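Local coordinates for protein phage terminase large subunit (Thermus phage P7426, PDB 7KS4) that probably acts as the ATP-driven motor that packs viral DNA into empty capsids and as the nuclease that cuts the genome; this piece is the protein's ATPase domain, at residues L28-H31 against R37-A40; I159-W164 against L188-E193. All coordinates share one frame; numbering follows the deposited sequence.

Contact 1 (L28-H31 against R37-A40); sequences LAIH and RRVA
A buried helix-to-strand contact joins Ile30, on helix 25-32, to Arg38 and Ala40 on strand 37-42, an inner strand of the central sheet. Its polar part is one hydrogen bond, 2.9 Å from Arg38 NH1 to Ile30 O. The carbonyl oxygen lies in the guanidinium plane, at its edge, whereas NH1 stands 47° above the carbonyl plane. The arginine chain bends at chi3 (-71°), which swings the guanidinium round to the helix and leaves Arg38 CD 3.6 Å from Ile30 O. In this ASCE ATPase of the P-loop class the strand leads directly into the phosphate-binding loop, and the short helix before it packs on one face of the sheet. Arg38 NH2 makes salt bridges to Glu55 and to a sulfate ion, probably from the crystallisation liquor, and its guanidinium also meets Trp178 in a cation-pi contact. Glu55 is also hydrogen-bonded to His31 ND1, so one carboxylate ties both segments together. The apolar part is small: Ile30 CD1 reaches the methyl CB of Ala40 at 3.9 Å. Ile30 CG1 lies anti to its own carbonyl carbon (chi1 -67°), and the extended branch beyond it carries CD1 to the strand; the side chain also touches Leu180 of strand 178-183.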
loop_
_atom_site.group_PDB
_atom_site.type_symbol
_atom_site.label_atom_id
_atom_site.label_comp_id
_atom_site.label_asym_id
_atom_site.label_seq_id
_atom_site.Cartn_x
_atom_site.Cartn_y
_atom_site.Cartn_z
ATOM N N LEU A 28 11.338 2.278 -4.544
ATOM C CA LEU A 28 11.657 3.666 -4.852
ATOM C C LEU A 28 10.770 4.194 -5.971
ATOM O O LEU A 28 10.284 5.327 -5.901
ATOM C CB LEU A 28 13.132 3.785 -5.231
ATOM C CG LEU A 28 13.740 5.185 -5.260
ATOM C CD1 LEU A 28 13.546 5.910 -3.937
ATOM C CD2 LEU A 28 15.221 5.069 -5.596
ATOM N N ALA A 29 10.542 3.391 -7.011
ATOM C CA ALA A 29 9.681 3.844 -8.099
ATOM C C ALA A 29 8.278 4.156 -7.594
ATOM O O ALA A 29 7.681 5.166 -7.984
ATOM C CB ALA A 29 9.631 2.795 -9.206
ATOM N N ILE A 30 7.743 3.309 -6.712
ATOM C CA ILE A 30 6.431 3.566 -6.118
ATOM C C ILE A 30 6.445 4.880 -5.348
ATOM O O ILE A 30 5.523 5.694 -5.456
ATOM C CB ILE A 30 6.015 2.386 -5.220
ATOM C CG1 ILE A 30 5.764 1.145 -6.093
ATOM C CG2 ILE A 30 4.782 2.749 -4.364
ATOM C CD1 ILE A 30 5.465 -0.116 -5.321
ATOM N N HIS A 31 7.484 5.096 -4.537
ATOM C CA HIS A 31 7.540 6.299 -3.708
ATOM C C HIS A 31 7.709 7.557 -4.552
ATOM O O HIS A 31 7.194 8.619 -4.190
ATOM C CB HIS A 31 8.684 6.205 -2.698
ATOM C CG HIS A 31 8.522 5.106 -1.699
ATOM N ND1 HIS A 31 7.357 4.906 -0.993
ATOM C CD2 HIS A 31 9.385 4.150 -1.280
ATOM C CE1 HIS A 31 7.505 3.871 -0.186
ATOM N NE2 HIS A 31 8.727 3.396 -0.340
ATOM N N ARG A 37 -3.509 7.092 -8.323
ATOM C CA ARG A 37 -3.823 5.666 -8.353
ATOM C C ARG A 37 -2.540 4.945 -8.748
ATOM O O ARG A 37 -2.175 4.917 -9.927
ATOM C CB ARG A 37 -4.950 5.348 -9.329
ATOM C CG ARG A 37 -6.230 6.140 -9.080
ATOM C CD ARG A 37 -6.979 5.654 -7.843
ATOM N NE ARG A 37 -8.189 6.451 -7.638
ATOM C CZ ARG A 37 -8.288 7.490 -6.810
ATOM N NH1 ARG A 37 -7.250 7.882 -6.086
ATOM N NH2 ARG A 37 -9.442 8.150 -6.712
ATOM N N ARG A 38 -1.864 4.378 -7.760
ATOM C CA ARG A 38 -0.673 3.570 -7.979
ATOM C C ARG A 38 -1.051 2.105 -7.820
ATOM O O ARG A 38 -1.588 1.709 -6.776
ATOM C CB ARG A 38 0.424 3.959 -6.992
ATOM C CG ARG A 38 1.032 5.328 -7.262
ATOM C CD ARG A 38 2.011 5.730 -6.161
ATOM N NE ARG A 38 1.344 6.055 -4.903
ATOM C CZ ARG A 38 1.982 6.341 -3.766
ATOM N NH1 ARG A 38 3.311 6.323 -3.714
ATOM N NH2 ARG A 38 1.291 6.632 -2.675
ATOM N N VAL A 39 -0.759 1.307 -8.842
ATOM C CA VAL A 39 -1.142 -0.096 -8.898
ATOM C C VAL A 39 0.147 -0.895 -9.049
ATOM O O VAL A 39 0.842 -0.771 -10.066
ATOM C CB VAL A 39 -2.108 -0.385 -10.056
ATOM C CG1 VAL A 39 -2.657 -1.805 -9.961
ATOM C CG2 VAL A 39 -3.253 0.623 -10.077
ATOM N N ALA A 40 0.470 -1.719 -8.054
ATOM C CA ALA A 40 1.697 -2.509 -8.069
ATOM C C ALA A 40 1.336 -3.985 -8.134
ATOM O O ALA A 40 0.770 -4.540 -7.186
ATOM C CB ALA A 40 2.565 -2.214 -6.845
#

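Contact 2 (I159-W164 against L188-E193); sequences IPFSVW and LNWFYE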
loop_
_atom_site.group_PDB
_atom_site.type_symbol
_atom_site.label_atom_id
_atom_site.label_comp_id
_atom_site.label_asym_id
_atom_site.label_seq_id
_atom_site.Cartn_x
_atom_site.Cartn_y
_atom_site.Cartn_z
ATOM N N ILE A 159 -9.637 -8.874 -3.252
ATOM C CA ILE A 159 -10.702 -8.058 -2.676
ATOM C C ILE A 159 -11.786 -7.872 -3.738
ATOM O O ILE A 159 -11.456 -7.496 -4.867
ATOM C CB ILE A 159 -10.168 -6.695 -2.196
ATOM C CG1 ILE A 159 -9.180 -6.892 -1.036
ATOM C CG2 ILE A 159 -11.311 -5.780 -1.766
ATOM C CD1 ILE A 159 -8.471 -5.627 -0.601
ATOM N N PRO A 160 -13.056 -8.113 -3.426
ATOM C CA PRO A 160 -14.105 -7.905 -4.436
ATOM C C PRO A 160 -14.129 -6.464 -4.929
ATOM O O PRO A 160 -14.006 -5.520 -4.146
ATOM C CB PRO A 160 -15.395 -8.267 -3.690
ATOM C CG PRO A 160 -14.961 -9.153 -2.572
ATOM C CD PRO A 160 -13.601 -8.658 -2.170
ATOM N N PHE A 161 -14.304 -6.300 -6.247
ATOM C CA PHE A 161 -14.343 -4.958 -6.821
ATOM C C PHE A 161 -15.338 -4.065 -6.099
ATOM O O PHE A 161 -15.112 -2.855 -5.973
ATOM C CB PHE A 161 -14.705 -5.014 -8.307
ATOM C CG PHE A 161 -14.722 -3.666 -8.964
ATOM C CD1 PHE A 161 -13.564 -2.914 -9.048
ATOM C CD2 PHE A 161 -15.897 -3.142 -9.478
ATOM C CE1 PHE A 161 -13.567 -1.668 -9.638
ATOM C CE2 PHE A 161 -15.908 -1.897 -10.077
ATOM C CZ PHE A 161 -14.738 -1.157 -10.155
ATOM N N SER A 162 -16.442 -4.642 -5.618
ATOM C CA SER A 162 -17.489 -3.854 -4.979
ATOM C C SER A 162 -16.963 -3.106 -3.761
ATOM O O SER A 162 -17.400 -1.984 -3.476
ATOM C CB SER A 162 -18.653 -4.759 -4.579
ATOM O OG SER A 162 -18.219 -5.793 -3.715
ATOM N N VAL A 163 -16.043 -3.714 -3.011
ATOM C CA VAL A 163 -15.432 -2.999 -1.894
ATOM C C VAL A 163 -14.787 -1.713 -2.392
ATOM O O VAL A 163 -14.964 -0.641 -1.799
ATOM C CB VAL A 163 -14.426 -3.907 -1.160
ATOM C CG1 VAL A 163 -13.776 -3.166 0.004
ATOM C CG2 VAL A 163 -15.120 -5.169 -0.646
ATOM N N TRP A 164 -14.062 -1.786 -3.509
ATOM C CA TRP A 164 -13.471 -0.581 -4.078
ATOM C C TRP A 164 -14.549 0.377 -4.579
ATOM O O TRP A 164 -14.630 1.530 -4.139
ATOM C CB TRP A 164 -12.509 -0.942 -5.217
ATOM C CG TRP A 164 -12.101 0.271 -5.989
ATOM C CD1 TRP A 164 -12.625 0.700 -7.172
ATOM C CD2 TRP A 164 -11.117 1.242 -5.610
ATOM N NE1 TRP A 164 -12.022 1.868 -7.560
ATOM C CE2 TRP A 164 -11.092 2.223 -6.618
ATOM C CE3 TRP A 164 -10.256 1.377 -4.515
ATOM C CZ2 TRP A 164 -10.238 3.319 -6.570
ATOM C CZ3 TRP A 164 -9.411 2.462 -4.469
ATOM C CH2 TRP A 164 -9.403 3.422 -5.490
ATOM N N LEU A 188 -7.656 -12.281 -14.644
ATOM C CA LEU A 188 -8.098 -11.095 -15.374
ATOM C C LEU A 188 -9.372 -10.566 -14.724
ATOM O O LEU A 188 -10.492 -10.753 -15.210
ATOM C CB LEU A 188 -8.298 -11.427 -16.846
ATOM C CG LEU A 188 -7.088 -12.104 -17.490
ATOM C CD1 LEU A 188 -7.394 -12.443 -18.934
ATOM C CD2 LEU A 188 -5.842 -11.222 -17.401
ATOM N N ASN A 189 -9.178 -9.886 -13.594
ATOM C CA ASN A 189 -10.265 -9.279 -12.840
ATOM C C ASN A 189 -10.035 -7.778 -12.717
ATOM O O ASN A 189 -9.256 -7.206 -13.486
ATOM C CB ASN A 189 -10.392 -9.937 -11.465
ATOM C CG ASN A 189 -9.182 -9.692 -10.577
ATOM O OD1 ASN A 189 -8.245 -8.977 -10.938
ATOM N ND2 ASN A 189 -9.196 -10.312 -9.407
ATOM N N TRP A 190 -10.710 -7.122 -11.769
ATOM C CA TRP A 190 -10.626 -5.668 -11.696
ATOM C C TRP A 190 -9.198 -5.187 -11.464
ATOM O O TRP A 190 -8.822 -4.118 -11.954
ATOM C CB TRP A 190 -11.556 -5.136 -10.601
ATOM C CG TRP A 190 -11.036 -5.307 -9.210
ATOM C CD1 TRP A 190 -11.155 -6.412 -8.419
ATOM C CD2 TRP A 190 -10.326 -4.335 -8.440
ATOM N NE1 TRP A 190 -10.562 -6.187 -7.199
ATOM C CE2 TRP A 190 -10.049 -4.917 -7.185
ATOM C CE3 TRP A 190 -9.901 -3.027 -8.685
ATOM C CZ2 TRP A 190 -9.358 -4.239 -6.179
ATOM C CZ3 TRP A 190 -9.220 -2.349 -7.681
ATOM C CH2 TRP A 190 -8.957 -2.958 -6.444
ATOM N N PHE A 191 -8.385 -5.958 -10.731
ATOM C CA PHE A 191 -7.011 -5.536 -10.470
ATOM C C PHE A 191 -6.200 -5.495 -11.756
ATOM O O PHE A 191 -5.360 -4.606 -11.943
ATOM C CB PHE A 191 -6.366 -6.471 -9.451
ATOM C CG PHE A 191 -4.922 -6.172 -9.174
ATOM C CD1 PHE A 191 -4.566 -5.137 -8.329
ATOM C CD2 PHE A 191 -3.919 -6.947 -9.740
ATOM C CE1 PHE A 191 -3.238 -4.862 -8.067
ATOM C CE2 PHE A 191 -2.583 -6.678 -9.477
ATOM C CZ PHE A 191 -2.243 -5.635 -8.637
ATOM N N TYR A 192 -6.446 -6.451 -12.656
ATOM C CA TYR A 192 -5.820 -6.427 -13.973
ATOM C C TYR A 192 -6.211 -5.175 -14.750
ATOM O O TYR A 192 -5.365 -4.535 -15.384
ATOM C CB TYR A 192 -6.222 -7.684 -14.743
ATOM C CG TYR A 192 -5.988 -7.598 -16.227
ATOM C CD1 TYR A 192 -4.697 -7.546 -16.748
ATOM C CD2 TYR A 192 -7.057 -7.575 -17.114
ATOM C CE1 TYR A 192 -4.482 -7.467 -18.120
ATOM C CE2 TYR A 192 -6.856 -7.496 -18.478
ATOM C CZ TYR A 192 -5.569 -7.449 -18.978
ATOM O OH TYR A 192 -5.380 -7.371 -20.338
ATOM N N GLU A 193 -7.496 -4.824 -14.725
ATOM C CA GLU A 193 -7.952 -3.630 -15.427
ATOM C C GLU A 193 -7.262 -2.384 -14.893
ATOM O O GLU A 193 -6.762 -1.559 -15.666
ATOM C CB GLU A 193 -9.463 -3.501 -15.295
ATOM C CG GLU A 193 -10.179 -4.701 -15.844
ATOM C CD GLU A 193 -11.647 -4.706 -15.546
ATOM O OE1 GLU A 193 -12.110 -3.890 -14.713
ATOM O OE2 GLU A 193 -12.334 -5.540 -16.164
#
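Trp190 has by far the most surface buried here, and Phe161 and Ile159 follow. The indole of Trp190, at the start of helix 190-197, reaches the segment 159-164. Its NE1 donates to Ile159 O at 2.8 Å, approaching nearly along the C=O axis. The oxygen sits at the indole edge but 24° out of the ring plane. Trp190 CG stands between its backbone N and carbonyl carbon (chi1 77°), a rotamer that projects the indole across to the other segment.

Phe161 covers one face of that indole with its backbone and the root of its side chain. Its CA lies 4.0 Å from the centroid of the five-membered ring, close to the normal, a CH-pi contact, and CB follows over the same ring. The phenyl plane is turned 50° from the indole, neither stacked nor edge-to-face, and its CD1 comes to 3.4 Å from Trp190 CB, a close packing contact. Trp164 adds a slimmer contact, with CG 4.2 Å from Trp190 CZ3; the two indoles are nearly parallel but slid apart, so they barely overlap. Phe194 meets both indoles edge-to-face.

Asn189 is the N-cap of helix 190-197, its OD1 weakly accepting from Phe191 N. Together Phe161, Trp164 and Trp190 form an aromatic cluster between the N-terminal parts of helices 161-175 and 190-197 of the P-loop ATPase core, with Ile159 a few residues past the predicted Walker B motif and its predicted catalytic Glu155.

Overall arrangement
Contact 1 closes before contact 2 opens along the chain, and their centres lie 18 Å apart. The central sheet joins them: strand 37-42 supplies half of contact 1, and its neighbour, strand 178-183, comes between the two helices of contact 2 along the chain. The two also touch directly. Phe191 CZ packs 3.5 Å from Ala40 O, Phe191 also meets Val39, and Arg37 lies against Trp164. Helix 25-32 meets the strand through Arg38 and Ala40, whereas helix 190-197 packs on Val39, so the two contacts cover opposite faces of strand 37-42. Contact 1 lies near the ADP-binding residues Gln27 and Lys48, and contact 2 follows the predicted Walker B motif within the same ATPase domain.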